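PDB 1E6Y: methyl-coenzyme M reductase subunit gamma from Methanosarcina barkeri, which contributes to methyl-coenzyme M reductase, the coenzyme F430-dependent enzyme that releases methane from methyl-coenzyme M with coenzyme B as reductant, ending methanogenesis. Local coordinates for residues V13-N16 / R17-H20; H53-L56 / A57-G60; P95-P98 / Y99-S102; E124-E127 / R128-E131. One frame throughout, in Å; residues are numbered along the deposited sequence.

Contact 1 (V13-N16 / R17-H20); sequences VAAN and RRKH
Val13 and Arg17, with Asn16 and His20, lie in the first two turns of the alpha-helix 12-22. The backbone bonds give the evidence: Arg17, Arg18, Lys19 and His20 each donate N-H to the carbonyl four residues back, from Arg17 N to Val13 O at 2.8 Å through His20 N to Asn16 O at 3.0 Å. Van der Waals contact is made where Val13 and Arg17 run side by side. The Arg17 chain is extended from CG to NE, which lays NE 3.6 Å from Val13 CG1, and carries the guanidinium past the valine to Thr213 O and to the backbone of a neighbouring chain. Arg18 instead bends at chi3 (-78°), folding its guanidinium back over its own helix, so that Ala14 O sits 3.7 Å above the centre of one face; its NH2 bonds to Tyr7 O and Gly9 O. Water-mediated contact joins Asn16 and Lys19. Two waters each donate to Asn16 OD1, the closer at 2.7 Å, and each accepts from Lys19 NZ, a doubled bridge that probably steadies the extended lysine. The amide's other end, ND2, is held by Lys210 O and Thr212 O, which fixes its flip. Against the carbonyl that accepts its own N-H lies the imidazole of His20, turned obliquely, with CD2 3.2 Å from Asn16 O.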
loop_
_atom_site.group_PDB
_atom_site.type_symbol
_atom_site.label_atom_id
_atom_site.label_comp_id
_atom_site.label_asym_id
_atom_site.label_seq_id
_atom_site.Cartn_x
_atom_site.Cartn_y
_atom_site.Cartn_z
ATOM N N VAL C 13 -32.843 38.930 10.035
ATOM C CA VAL C 13 -31.737 37.982 10.138
ATOM C C VAL C 13 -30.522 38.466 9.348
ATOM O O VAL C 13 -29.408 38.494 9.873
ATOM C CB VAL C 13 -32.152 36.584 9.629
ATOM C CG1 VAL C 13 -30.951 35.655 9.600
ATOM C CG2 VAL C 13 -33.231 36.006 10.529
ATOM N N ALA C 14 -30.757 38.912 8.116
ATOM C CA ALA C 14 -29.697 39.450 7.267
ATOM C C ALA C 14 -29.111 40.732 7.855
ATOM O O ALA C 14 -27.895 40.938 7.825
ATOM C CB ALA C 14 -30.237 39.711 5.870
ATOM N N ALA C 15 -29.977 41.571 8.417
ATOM C CA ALA C 15 -29.551 42.807 9.068
ATOM C C ALA C 15 -28.698 42.502 10.295
ATOM O O ALA C 15 -27.669 43.138 10.517
ATOM C CB ALA C 15 -30.767 43.641 9.463
ATOM N N ASN C 16 -29.102 41.491 11.058
ATOM C CA ASN C 16 -28.339 41.059 12.224
ATOM C C ASN C 16 -27.004 40.444 11.816
ATOM O O ASN C 16 -25.982 40.711 12.448
ATOM C CB ASN C 16 -29.143 40.053 13.049
ATOM C CG ASN C 16 -30.307 40.696 13.773
ATOM O OD1 ASN C 16 -30.203 41.824 14.258
ATOM N ND2 ASN C 16 -31.429 39.992 13.832
ATOM N N ARG C 17 -27.007 39.663 10.738
ATOM C CA ARG C 17 -25.750 39.127 10.191
ATOM C C ARG C 17 -24.779 40.231 9.811
ATOM O O ARG C 17 -23.616 40.203 10.218
ATOM C CB ARG C 17 -26.052 38.220 9.003
ATOM C CG ARG C 17 -26.625 36.890 9.480
ATOM C CD ARG C 17 -27.053 36.025 8.305
ATOM N NE ARG C 17 -27.523 34.741 8.837
ATOM C CZ ARG C 17 -27.626 33.619 8.143
ATOM N NH1 ARG C 17 -28.088 32.541 8.788
ATOM N NH2 ARG C 17 -27.310 33.548 6.861
ATOM N N ARG C 18 -25.254 41.273 9.113
ATOM C CA ARG C 18 -24.375 42.418 8.861
ATOM C C ARG C 18 -23.883 43.140 10.093
ATOM O O ARG C 18 -22.744 43.625 10.116
ATOM C CB ARG C 18 -25.082 43.390 7.905
ATOM C CG ARG C 18 -25.302 42.794 6.524
ATOM C CD ARG C 18 -25.762 43.879 5.550
ATOM N NE ARG C 18 -27.183 44.180 5.750
ATOM C CZ ARG C 18 -28.176 43.532 5.168
ATOM N NH1 ARG C 18 -29.431 43.904 5.429
ATOM N NH2 ARG C 18 -27.992 42.526 4.320
ATOM N N LYS C 19 -24.701 43.194 11.140
ATOM C CA LYS C 19 -24.270 43.780 12.409
ATOM C C LYS C 19 -23.118 42.992 13.031
ATOM O O LYS C 19 -22.128 43.571 13.478
ATOM C CB LYS C 19 -25.438 43.844 13.395
ATOM C CG LYS C 19 -26.397 44.987 13.138
ATOM C CD LYS C 19 -27.514 45.002 14.162
ATOM C CE LYS C 19 -28.510 46.109 13.867
ATOM N NZ LYS C 19 -29.612 46.128 14.862
ATOM N N HIS C 20 -23.234 41.667 13.014
ATOM C CA HIS C 20 -22.202 40.791 13.561
ATOM C C HIS C 20 -20.910 40.862 12.752
ATOM O O HIS C 20 -19.828 41.018 13.316
ATOM C CB HIS C 20 -22.710 39.345 13.611
ATOM C CG HIS C 20 -23.764 39.115 14.650
ATOM N ND1 HIS C 20 -23.971 37.887 15.243
ATOM C CD2 HIS C 20 -24.658 39.959 15.219
ATOM C CE1 HIS C 20 -24.945 37.987 16.131
ATOM N NE2 HIS C 20 -25.377 39.234 16.136
HETATM O O HOH W 1 -29.876 43.363 16.469
HETATM O O HOH W 2 -31.450 44.180 13.213
#

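Contact 2 (H53-L56 / A57-G60); sequences HPPL and AEMG
Pro55 O is the acceptor on which the backbone turns: Met59 N approaches it at 3.2 Å nearly along the C=O axis, while Glu58 N reaches it at 2.9 Å from above the carbonyl plane. Leu56 O takes Gly60 N at 2.9 Å, and Gly60 then leaves helical geometry with a positive phi of 79°. At those angles a side chain would press against the preceding carbonyl, so glycine suits the position. Among the side chains, Met59 carries most of the contact. Its CG stands between backbone N and carbonyl carbon (chi1 56°), and the extended remainder runs back toward His53 and Pro54. It crosses the His53 side chain at about a right angle, with CE 3.4 Å from His53 ND1, oblique to the ring, and 3.8 Å from Leu56 CD2. SD also meets the Pro54 ring, 4.1 Å from its CD. The imidazole is steadied by its own bond, His53 ND1 to Pro54 O at 2.7 Å, with the acceptor in the ring plane. Ala398 of the neighbouring beta subunit packs on Leu56 and Met59. The whole is a single helical turn, 56-59, with a proline at the N-cap position and a glycine of positive phi after it.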
loop_
_atom_site.group_PDB
_atom_site.type_symbol
_atom_site.label_atom_id
_atom_site.label_comp_id
_atom_site.label_asym_id
_atom_site.label_seq_id
_atom_site.Cartn_x
_atom_site.Cartn_y
_atom_site.Cartn_z
ATOM N N HIS C 53 6.902 31.857 24.157
ATOM C CA HIS C 53 8.251 32.234 23.739
ATOM C C HIS C 53 8.563 33.641 24.249
ATOM O O HIS C 53 7.663 34.349 24.705
ATOM C CB HIS C 53 8.386 32.165 22.206
ATOM C CG HIS C 53 7.486 33.106 21.465
ATOM N ND1 HIS C 53 7.707 34.466 21.417
ATOM C CD2 HIS C 53 6.418 32.872 20.667
ATOM C CE1 HIS C 53 6.819 35.027 20.617
ATOM N NE2 HIS C 53 6.024 34.082 20.148
ATOM N N PRO C 54 9.849 34.041 24.247
ATOM C CA PRO C 54 10.235 35.371 24.735
ATOM C C PRO C 54 9.573 36.495 23.937
ATOM O O PRO C 54 9.143 36.289 22.798
ATOM C CB PRO C 54 11.758 35.390 24.573
ATOM C CG PRO C 54 12.154 33.953 24.582
ATOM C CD PRO C 54 11.033 33.245 23.869
ATOM N N PRO C 55 9.462 37.694 24.529
ATOM C CA PRO C 55 8.950 38.859 23.800
ATOM C C PRO C 55 9.730 39.112 22.511
ATOM O O PRO C 55 10.934 38.854 22.442
ATOM C CB PRO C 55 9.114 40.005 24.798
ATOM C CG PRO C 55 9.088 39.330 26.133
ATOM C CD PRO C 55 9.828 38.045 25.914
ATOM N N LEU C 56 9.020 39.553 21.476
ATOM C CA LEU C 56 9.632 39.834 20.180
ATOM C C LEU C 56 10.791 40.816 20.317
ATOM O O LEU C 56 11.824 40.658 19.671
ATOM C CB LEU C 56 8.590 40.402 19.212
ATOM C CG LEU C 56 7.413 39.499 18.843
ATOM C CD1 LEU C 56 6.474 40.252 17.922
ATOM C CD2 LEU C 56 7.917 38.234 18.166
ATOM N N ALA C 57 10.631 41.791 21.212
ATOM C CA ALA C 57 11.641 42.819 21.438
ATOM C C ALA C 57 12.897 42.250 22.091
ATOM O O ALA C 57 13.986 42.805 21.941
ATOM C CB ALA C 57 11.065 43.935 22.298
ATOM N N GLU C 58 12.749 41.134 22.798
ATOM C CA GLU C 58 13.886 40.501 23.457
ATOM C C GLU C 58 14.712 39.630 22.516
ATOM O O GLU C 58 15.937 39.741 22.475
ATOM C CB GLU C 58 13.432 39.661 24.653
ATOM C CG GLU C 58 14.588 38.958 25.368
ATOM C CD GLU C 58 14.177 38.251 26.645
ATOM O OE1 GLU C 58 12.987 38.311 27.020
ATOM O OE2 GLU C 58 15.061 37.650 27.290
ATOM N N MET C 59 14.050 38.731 21.793
ATOM C CA MET C 59 14.762 37.784 20.943
ATOM C C MET C 59 15.051 38.323 19.548
ATOM O O MET C 59 15.937 37.820 18.860
ATOM C CB MET C 59 13.995 36.462 20.851
ATOM C CG MET C 59 12.575 36.589 20.356
ATOM S SD MET C 59 11.737 34.990 20.258
ATOM C CE MET C 59 10.225 35.506 19.464
ATOM N N GLY C 60 14.351 39.386 19.161
ATOM C CA GLY C 60 14.529 39.946 17.832
ATOM C C GLY C 60 13.806 39.158 16.758
ATOM O O GLY C 60 13.289 38.072 17.019
#

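Contact 3 (P95-P98 / Y99-S102); sequences PATP and YFRS
Thr97 and Phe100 are brought together by their first torsions: Thr97 OG1 lies between its backbone N and carbonyl carbon (chi1 51°), and Phe100 CG lies beside its N, opposite the carbonyl carbon (chi1 -73°). The two side chains run alongside each other at the N-terminus of helix 98-108, where Thr97 is the N-cap residue. Its hydroxyl makes no capping bond; it pairs instead with Thr213 OG1 and meets the edge of the phenyl ring, with OG1 3.2 Å from Phe100 CD1. The helical bonding starts at its carbonyl: Thr97 O accepts Arg101 N at 3.0 Å, nearly straight on, plus a weak bond from Phe100 N. The following bond, Ser102 N to Pro98 O at 3.1 Å, continues the helix.

Arg101 leans back over the residue before the cap. Its chain is extended from CG to NE, and Ala96 CB sits 3.2 Å above one face of the guanidinium, offset toward its rim, with NE 3.4 Å from that CB. The buried charge is met by a salt bridge from NH2 to Asp89, by Gln137 and Thr143, and by a cation-pi contact with Phe87. A leucine in place of Arg101 would probably leave Asp89 without its counter-charge and the Ala96 methyl without the flat group lying over it. The Pro98 side chain, about 7 Å from that of the coenzyme M-binding Arg120 and from factor 430, places this helix start near the cofactor pocket. Ser102 OG, hydrogen-bonded to Thr116 OG1 and Gln121 OE1, lies 3.5 Å from Pro98 O.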
loop_
_atom_site.group_PDB
_atom_site.type_symbol
_atom_site.label_atom_id
_atom_site.label_comp_id
_atom_site.label_asym_id
_atom_site.label_seq_id
_atom_site.Cartn_x
_atom_site.Cartn_y
_atom_site.Cartn_z
ATOM N N PRO C 95 -28.778 34.713 19.480
ATOM C CA PRO C 95 -28.328 35.829 18.641
ATOM C C PRO C 95 -27.250 35.405 17.643
ATOM O O PRO C 95 -27.369 35.672 16.446
ATOM C CB PRO C 95 -27.806 36.839 19.655
ATOM C CG PRO C 95 -28.653 36.590 20.864
ATOM C CD PRO C 95 -28.847 35.093 20.903
ATOM N N ALA C 96 -26.311 34.588 18.114
ATOM C CA ALA C 96 -25.175 34.173 17.302
ATOM C C ALA C 96 -25.401 32.852 16.579
ATOM O O ALA C 96 -26.115 31.973 17.063
ATOM C CB ALA C 96 -23.929 34.076 18.162
ATOM N N THR C 97 -24.809 32.745 15.395
ATOM C CA THR C 97 -24.615 31.462 14.726
ATOM C C THR C 97 -23.118 31.305 14.458
ATOM O O THR C 97 -22.399 32.299 14.344
ATOM C CB THR C 97 -25.378 31.402 13.385
ATOM O OG1 THR C 97 -25.061 32.556 12.595
ATOM C CG2 THR C 97 -26.874 31.349 13.630
ATOM N N PRO C 98 -22.624 30.056 14.407
ATOM C CA PRO C 98 -21.181 29.789 14.400
ATOM C C PRO C 98 -20.378 30.538 13.331
ATOM O O PRO C 98 -19.383 31.190 13.651
ATOM C CB PRO C 98 -21.113 28.276 14.230
ATOM C CG PRO C 98 -22.330 27.800 14.944
ATOM C CD PRO C 98 -23.394 28.811 14.581
ATOM N N TYR C 99 -20.823 30.484 12.076
ATOM C CA TYR C 99 -20.084 31.136 10.996
ATOM C C TYR C 99 -20.021 32.641 11.193
ATOM O O TYR C 99 -18.999 33.266 10.916
ATOM C CB TYR C 99 -20.712 30.830 9.636
ATOM C CG TYR C 99 -20.270 29.512 9.051
ATOM C CD1 TYR C 99 -21.177 28.470 8.892
ATOM C CD2 TYR C 99 -18.927 29.269 8.760
ATOM C CE1 TYR C 99 -20.764 27.210 8.476
ATOM C CE2 TYR C 99 -18.496 28.005 8.342
ATOM C CZ TYR C 99 -19.425 26.980 8.211
ATOM O OH TYR C 99 -19.025 25.707 7.874
ATOM N N PHE C 100 -21.077 33.207 11.767
ATOM C CA PHE C 100 -21.138 34.651 11.917
ATOM C C PHE C 100 -20.410 35.176 13.141
ATOM O O PHE C 100 -19.931 36.311 13.125
ATOM C CB PHE C 100 -22.586 35.134 11.870
ATOM C CG PHE C 100 -23.172 35.075 10.495
ATOM C CD1 PHE C 100 -23.759 33.900 10.033
ATOM C CD2 PHE C 100 -22.966 36.121 9.599
ATOM C CE1 PHE C 100 -24.118 33.760 8.692
ATOM C CE2 PHE C 100 -23.323 35.994 8.255
ATOM C CZ PHE C 100 -23.898 34.810 7.800
ATOM N N ARG C 101 -20.187 34.314 14.135
ATOM C CA ARG C 101 -19.171 34.622 15.129
ATOM C C ARG C 101 -17.770 34.635 14.502
ATOM O O ARG C 101 -16.949 35.476 14.833
ATOM C CB ARG C 101 -19.173 33.611 16.271
ATOM C CG ARG C 101 -20.372 33.727 17.220
ATOM C CD ARG C 101 -19.998 32.974 18.488
ATOM N NE ARG C 101 -21.052 32.884 19.489
ATOM C CZ ARG C 101 -21.227 33.750 20.482
ATOM N NH1 ARG C 101 -20.419 34.783 20.636
ATOM N NH2 ARG C 101 -22.237 33.496 21.319
ATOM N N SER C 102 -17.498 33.681 13.618
ATOM C CA SER C 102 -16.193 33.604 12.976
ATOM C C SER C 102 -15.927 34.788 12.046
ATOM O O SER C 102 -14.812 35.315 12.016
ATOM C CB SER C 102 -16.061 32.288 12.212
ATOM O OG SER C 102 -15.900 31.213 13.118
#

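Contact 4 (E124-E127 / R128-E131); sequences EARE and RDME
A strand-to-helix junction joins Ala125 and Arg126, at the end of strand 121-126, to Asp129 and Met130 in the first turn of helix 127-139. Arg126 is the N-cap, and its carbonyl starts the helical bonding: Met130 N reaches Arg126 O at 2.8 Å with an N-H...O angle of 167°. Glu131 N follows on Glu127 O at 3.0 Å. The Ala125 methyl points at the helix and meets Met130 CB at 3.9 Å, so the strand end packs on the first turn. Asp129 occupies the third helical position, from which a capping box would reach back to the N-cap; here a water makes the link, accepting from Arg126 N and donating to Asp129 OD1 at 2.7 Å. The same OD1 lies 3.1 Å from Arg126 CB, the two side chains running alongside. Their charged ends do not pair, for Arg126 bends away at chi2 (-78°) toward Asp80 O and the beta subunit's Gly318 O. Thr73 OG1 bonds OD1 and Gly75 N bonds OD2; an alanine at Asp129 would probably leave both without their partner and take from the water its link to the helix. Farther round, Glu127 OE1 and Glu131 OE2 stand 4.4 Å apart, like charges whose repulsion is probably offset by Arg43 NH1, which salt-bridges both, while a water donates to each, 2.8 Å from Glu127 OE1. Glu127 OE2 is salt-bridged to Arg81, and Glu131 OE1 bonds Tyr49 OH.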
loop_
_atom_site.group_PDB
_atom_site.type_symbol
_atom_site.label_atom_id
_atom_site.label_comp_id
_atom_site.label_asym_id
_atom_site.label_seq_id
_atom_site.Cartn_x
_atom_site.Cartn_y
_atom_site.Cartn_z
ATOM N N GLU C 124 -9.144 31.171 18.607
ATOM C CA GLU C 124 -7.808 31.060 19.180
ATOM C C GLU C 124 -6.993 32.295 18.819
ATOM O O GLU C 124 -7.062 32.788 17.694
ATOM C CB GLU C 124 -7.098 29.812 18.654
ATOM C CG GLU C 124 -7.614 28.506 19.233
ATOM C CD GLU C 124 -6.629 27.368 19.050
ATOM O OE1 GLU C 124 -6.997 26.353 18.417
ATOM O OE2 GLU C 124 -5.478 27.494 19.528
ATOM N N ALA C 125 -6.258 32.818 19.795
ATOM C CA ALA C 125 -5.395 33.974 19.579
ATOM C C ALA C 125 -4.444 34.092 20.761
ATOM O O ALA C 125 -4.642 33.432 21.785
ATOM C CB ALA C 125 -6.238 35.245 19.444
ATOM N N ARG C 126 -3.393 34.897 20.606
ATOM C CA ARG C 126 -2.511 35.216 21.719
ATOM C C ARG C 126 -3.383 35.606 22.913
ATOM O O ARG C 126 -4.336 36.366 22.716
ATOM C CB ARG C 126 -1.577 36.353 21.303
ATOM C CG ARG C 126 -0.722 35.958 20.092
ATOM C CD ARG C 126 0.434 35.060 20.551
ATOM N NE ARG C 126 1.406 34.952 19.450
ATOM C CZ ARG C 126 2.663 34.559 19.630
ATOM N NH1 ARG C 126 3.116 34.220 20.827
ATOM N NH2 ARG C 126 3.456 34.519 18.556
ATOM N N GLU C 127 -3.096 35.080 24.100
ATOM C CA GLU C 127 -4.060 35.143 25.193
ATOM C C GLU C 127 -4.657 36.525 25.453
ATOM O O GLU C 127 -5.877 36.651 25.559
ATOM C CB GLU C 127 -3.465 34.596 26.489
ATOM C CG GLU C 127 -4.513 34.473 27.585
ATOM C CD GLU C 127 -3.979 33.895 28.876
ATOM O OE1 GLU C 127 -4.791 33.713 29.805
ATOM O OE2 GLU C 127 -2.763 33.622 28.970
ATOM N N ARG C 128 -3.825 37.564 25.517
ATOM C CA ARG C 128 -4.355 38.905 25.801
ATOM C C ARG C 128 -5.190 39.406 24.631
ATOM O O ARG C 128 -6.185 40.107 24.853
ATOM C CB ARG C 128 -3.287 39.916 26.185
ATOM C CG ARG C 128 -2.495 40.541 25.041
ATOM C CD ARG C 128 -1.317 41.319 25.624
ATOM N NE ARG C 128 -0.437 40.415 26.356
ATOM C CZ ARG C 128 0.447 40.777 27.259
ATOM N NH1 ARG C 128 0.627 42.046 27.615
ATOM N NH2 ARG C 128 1.196 39.846 27.846
ATOM N N ASP C 129 -4.814 39.064 23.397
ATOM C CA ASP C 129 -5.614 39.434 22.222
ATOM C C ASP C 129 -6.962 38.721 22.256
ATOM O O ASP C 129 -7.992 39.306 21.926
ATOM C CB ASP C 129 -4.908 39.053 20.915
ATOM C CG ASP C 129 -3.503 39.617 20.805
ATOM O OD1 ASP C 129 -2.704 38.998 20.079
ATOM O OD2 ASP C 129 -3.200 40.679 21.394
ATOM N N MET C 130 -6.929 37.435 22.590
ATOM C CA MET C 130 -8.134 36.624 22.702
ATOM C C MET C 130 -9.108 37.214 23.728
ATOM O O MET C 130 -10.309 37.293 23.471
ATOM C CB MET C 130 -7.753 35.186 23.078
ATOM C CG MET C 130 -8.928 34.236 23.263
ATOM S SD MET C 130 -9.656 34.362 24.911
ATOM C CE MET C 130 -8.295 33.770 25.922
ATOM N N GLU C 131 -8.572 37.715 24.842
ATOM C CA GLU C 131 -9.402 38.286 25.904
ATOM C C GLU C 131 -10.145 39.545 25.461
ATOM O O GLU C 131 -11.274 39.791 25.895
ATOM C CB GLU C 131 -8.560 38.591 27.146
ATOM C CG GLU C 131 -8.139 37.354 27.921
ATOM C CD GLU C 131 -7.809 37.644 29.377
ATOM O OE1 GLU C 131 -7.362 38.769 29.683
ATOM O OE2 GLU C 131 -7.988 36.739 30.219
HETATM O O HOH W 3 -3.337 36.959 18.427
HETATM O O HOH W 4 -7.574 34.097 29.444
#

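Overall arrangement
The four contacts follow one another along the chain but pair in space. Contact 1, on helix 12-22, and contact 3, at the start of helix 98-108, have centres 10 Å apart and touch: Arg17 CD meets Phe100 CZ at 3.4 Å. Beyond the chain's centre from contact 1, contacts 2 and 4 lie 18 Å apart between centres, with a probable hydrogen bond between Arg126 NH2 and His53 NE2. At contact 4 the chain passes from strand 121-126 of the four-stranded sheet into helix 127-139. Contact 2 is peripheral, 40 Å between centres from contact 1. The first pair ties the N-terminal helix to the helix start near factor 430, and contacts 2, 3 and 4 meet the beta subunit.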